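Local structure of convulxin alpha (Crotalus durissus, 1UMR) at residues E63-G71 / G123-F131. The protein activates platelets as a snake venom C-type lectin-like toxin that binds the platelet collagen receptor glycoprotein VI. Residues are numbered along the deposited sequence; the frame is centred on the assembly and turned at random.
Sequences ESFSHVSIG and GKIPFVCKF
In this C-type lectin-like domain, strand 67-74, at the edge of a three-stranded sheet, meets strand 125-131 of the four-stranded sheet, where Ser69 forms a single beta bridge with Phe127. The 67-69 part of strand 67-74 crosses strand 125-131 at 47°, and their axes approach to 4.4 Å. One backbone hydrogen bond links them: Ser69 N donates to Pro126 O over 3.0 Å, nearly straight at 170° at the hydrogen. The same carbonyl oxygen also receives a CA-H...O contact from Val68. Its two donors are thus neighbours on one strand.

Side chains pack around this link. The Pro126 ring lies against the chain at 65-67. Pro126 CG is 3.6 Å from Phe65 CB and 3.2 Å from His67 O, and Pro126 CD lies over one face of the Phe65 ring, near CG. Beside it, Ile125 has CG1 between its backbone N and carbonyl carbon (chi1 50°). From there CG1 and CD1 reach Ser69 OG, while CG2 touches His67 CB. Phe127 CB meets Ser69 CB, but its ring turns away from strand 67-74, with Cys129 SG at its edge. That sulfur is in the disulfide with Cys32.

The backbones of Val68 and Leu107 are hydrogen-bonded, which ties strand 67-74 to strand 104-108, so the contact joins the two sheets in the buried interior. Val57 of helix 47-60 touches both Val68 and Val128. Val68 holds CG1 anti to its own N, directed at strand 125-131. Val68 CG1 sits 3.3 Å from Phe127 CA and 3.4 Å from Val128 CG2.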
loop_
_atom_site.group_PDB
_atom_site.type_symbol
_atom_site.label_atom_id
_atom_site.label_comp_id
_atom_site.label_asym_id
_atom_site.label_seq_id
_atom_site.Cartn_x
_atom_site.Cartn_y
_atom_site.Cartn_z
ATOM N N GLU A 63 41.169 1.179 -47.867
ATOM C CA GLU A 63 41.667 2.333 -47.131
ATOM C C GLU A 63 40.941 3.725 -47.386
ATOM O O GLU A 63 40.953 4.591 -46.513
ATOM C CB GLU A 63 43.189 2.501 -47.440
ATOM C CG GLU A 63 44.184 2.124 -46.322
ATOM C CD GLU A 63 45.567 1.941 -47.053
ATOM O OE1 GLU A 63 45.936 2.468 -48.118
ATOM O OE2 GLU A 63 46.085 0.567 -47.086
ATOM N N SER A 64 40.340 3.955 -48.561
ATOM C CA SER A 64 39.719 5.252 -48.848
ATOM C C SER A 64 38.202 5.359 -48.637
ATOM O O SER A 64 37.571 6.356 -49.063
ATOM C CB SER A 64 39.972 5.609 -50.292
ATOM O OG SER A 64 39.069 4.885 -51.091
ATOM N N PHE A 65 37.616 4.290 -48.084
ATOM C CA PHE A 65 36.231 4.289 -47.664
ATOM C C PHE A 65 36.306 4.351 -46.147
ATOM O O PHE A 65 37.294 3.889 -45.518
ATOM C CB PHE A 65 35.455 3.023 -48.146
ATOM C CG PHE A 65 35.353 2.863 -49.700
ATOM C CD1 PHE A 65 35.588 1.593 -50.309
ATOM C CD2 PHE A 65 35.005 3.941 -50.523
ATOM C CE1 PHE A 65 35.490 1.408 -51.730
ATOM C CE2 PHE A 65 34.936 3.786 -51.953
ATOM C CZ PHE A 65 35.159 2.501 -52.567
ATOM N N SER A 66 35.286 4.954 -45.546
ATOM C CA SER A 66 35.219 4.974 -44.092
ATOM C C SER A 66 33.766 4.950 -43.518
ATOM O O SER A 66 33.533 5.108 -42.316
ATOM C CB SER A 66 35.979 6.205 -43.603
ATOM O OG SER A 66 35.338 7.330 -44.159
ATOM N N HIS A 67 32.786 4.687 -44.361
ATOM C CA HIS A 67 31.426 4.523 -43.873
ATOM C C HIS A 67 30.874 3.163 -44.411
ATOM O O HIS A 67 31.140 2.786 -45.576
ATOM C CB HIS A 67 30.607 5.702 -44.441
ATOM C CG HIS A 67 30.892 7.003 -43.774
ATOM N ND1 HIS A 67 30.148 8.126 -44.002
ATOM C CD2 HIS A 67 31.834 7.346 -42.863
ATOM C CE1 HIS A 67 30.589 9.104 -43.231
ATOM N NE2 HIS A 67 31.625 8.657 -42.538
ATOM N N VAL A 68 30.120 2.418 -43.600
ATOM C CA VAL A 68 29.543 1.133 -44.097
ATOM C C VAL A 68 28.065 1.053 -43.765
ATOM O O VAL A 68 27.646 1.246 -42.603
ATOM C CB VAL A 68 30.303 -0.118 -43.558
ATOM C CG1 VAL A 68 29.928 -1.378 -44.343
ATOM C CG2 VAL A 68 31.771 0.056 -43.781
ATOM N N SER A 69 27.264 0.811 -44.778
ATOM C CA SER A 69 25.803 0.673 -44.530
ATOM C C SER A 69 25.492 -0.571 -43.618
ATOM O O SER A 69 26.078 -1.629 -43.802
ATOM C CB SER A 69 25.058 0.536 -45.851
ATOM O OG SER A 69 24.739 1.794 -46.460
ATOM N N ILE A 70 24.582 -0.446 -42.653
ATOM C CA ILE A 70 23.965 -1.624 -42.043
ATOM C C ILE A 70 22.390 -1.560 -42.249
ATOM O O ILE A 70 21.836 -0.645 -42.919
ATOM C CB ILE A 70 24.313 -1.734 -40.667
ATOM C CG1 ILE A 70 23.589 -0.611 -39.950
ATOM C CG2 ILE A 70 25.859 -1.666 -40.501
ATOM C CD1 ILE A 70 23.980 -0.376 -38.584
ATOM N N GLY A 71 21.684 -2.573 -41.766
ATOM C CA GLY A 71 20.363 -2.924 -42.295
ATOM C C GLY A 71 19.232 -2.246 -41.500
ATOM O O GLY A 71 18.061 -2.665 -41.581
ATOM N N GLY A 123 23.027 8.270 -49.860
ATOM C CA GLY A 123 24.477 8.185 -50.001
ATOM C C GLY A 123 24.951 6.859 -50.608
ATOM O O GLY A 123 24.373 5.804 -50.352
ATOM N N LYS A 124 26.026 6.907 -51.383
ATOM C CA LYS A 124 26.618 5.715 -52.009
ATOM C C LYS A 124 27.887 5.193 -51.265
ATOM O O LYS A 124 28.974 5.757 -51.376
ATOM C CB LYS A 124 26.811 5.916 -53.533
ATOM C CG LYS A 124 25.479 6.366 -54.246
ATOM C CD LYS A 124 25.644 6.852 -55.746
ATOM C CE LYS A 124 24.924 5.937 -56.801
ATOM N NZ LYS A 124 23.400 5.578 -56.649
ATOM N N ILE A 125 27.719 4.145 -50.441
ATOM C CA ILE A 125 28.845 3.673 -49.681
ATOM C C ILE A 125 28.982 2.121 -49.736
ATOM O O ILE A 125 28.092 1.413 -50.250
ATOM C CB ILE A 125 28.808 4.169 -48.248
ATOM C CG1 ILE A 125 27.422 3.903 -47.634
ATOM C CG2 ILE A 125 29.111 5.675 -48.158
ATOM C CD1 ILE A 125 27.385 4.122 -46.135
ATOM N N PRO A 126 30.147 1.624 -49.274
ATOM C CA PRO A 126 30.330 0.191 -49.094
ATOM C C PRO A 126 29.312 -0.254 -48.040
ATOM O O PRO A 126 28.655 0.606 -47.412
ATOM C CB PRO A 126 31.801 0.032 -48.642
ATOM C CG PRO A 126 32.254 1.419 -48.243
ATOM C CD PRO A 126 31.345 2.399 -48.897
ATOM N N PHE A 127 29.172 -1.575 -47.881
ATOM C CA PHE A 127 28.135 -2.132 -47.063
ATOM C C PHE A 127 28.524 -3.547 -46.696
ATOM O O PHE A 127 29.409 -4.156 -47.397
ATOM C CB PHE A 127 26.856 -2.108 -47.856
ATOM C CG PHE A 127 26.950 -2.804 -49.135
ATOM C CD1 PHE A 127 27.353 -2.139 -50.254
ATOM C CD2 PHE A 127 26.604 -4.145 -49.253
ATOM C CE1 PHE A 127 27.420 -2.773 -51.513
ATOM C CE2 PHE A 127 26.644 -4.752 -50.515
ATOM C CZ PHE A 127 27.079 -4.023 -51.660
ATOM N N VAL A 128 27.914 -4.050 -45.600
ATOM C CA VAL A 128 28.133 -5.415 -45.154
ATOM C C VAL A 128 26.937 -6.270 -45.394
ATOM O O VAL A 128 25.845 -5.823 -45.125
ATOM C CB VAL A 128 28.549 -5.428 -43.649
ATOM C CG1 VAL A 128 28.760 -6.891 -43.057
ATOM C CG2 VAL A 128 29.818 -4.672 -43.506
ATOM N N CYS A 129 27.132 -7.481 -45.959
ATOM C CA CYS A 129 26.064 -8.473 -46.142
ATOM C C CYS A 129 26.070 -9.577 -45.049
ATOM O O CYS A 129 27.126 -9.907 -44.474
ATOM C CB CYS A 129 26.151 -9.136 -47.483
ATOM S SG CYS A 129 25.768 -8.007 -48.846
ATOM N N LYS A 130 24.902 -10.104 -44.713
ATOM C CA LYS A 130 24.776 -11.188 -43.727
ATOM C C LYS A 130 23.744 -12.203 -44.153
ATOM O O LYS A 130 22.736 -11.879 -44.773
ATOM C CB LYS A 130 24.558 -10.686 -42.297
ATOM C CG LYS A 130 23.933 -11.706 -41.267
ATOM C CD LYS A 130 23.551 -10.938 -39.972
ATOM C CE LYS A 130 22.857 -11.828 -38.878
ATOM N NZ LYS A 130 22.742 -11.144 -37.563
ATOM N N PHE A 131 24.050 -13.471 -43.932
ATOM C CA PHE A 131 23.091 -14.543 -44.179
ATOM C C PHE A 131 23.390 -15.795 -43.363
ATOM O O PHE A 131 24.499 -15.926 -42.861
ATOM C CB PHE A 131 23.009 -14.878 -45.650
ATOM C CG PHE A 131 24.042 -15.805 -46.135
ATOM C CD1 PHE A 131 25.179 -15.342 -46.794
ATOM C CD2 PHE A 131 23.821 -17.169 -46.071
ATOM C CE1 PHE A 131 26.143 -16.199 -47.337
ATOM C CE2 PHE A 131 24.723 -18.074 -46.607
ATOM C CZ PHE A 131 25.914 -17.597 -47.273
#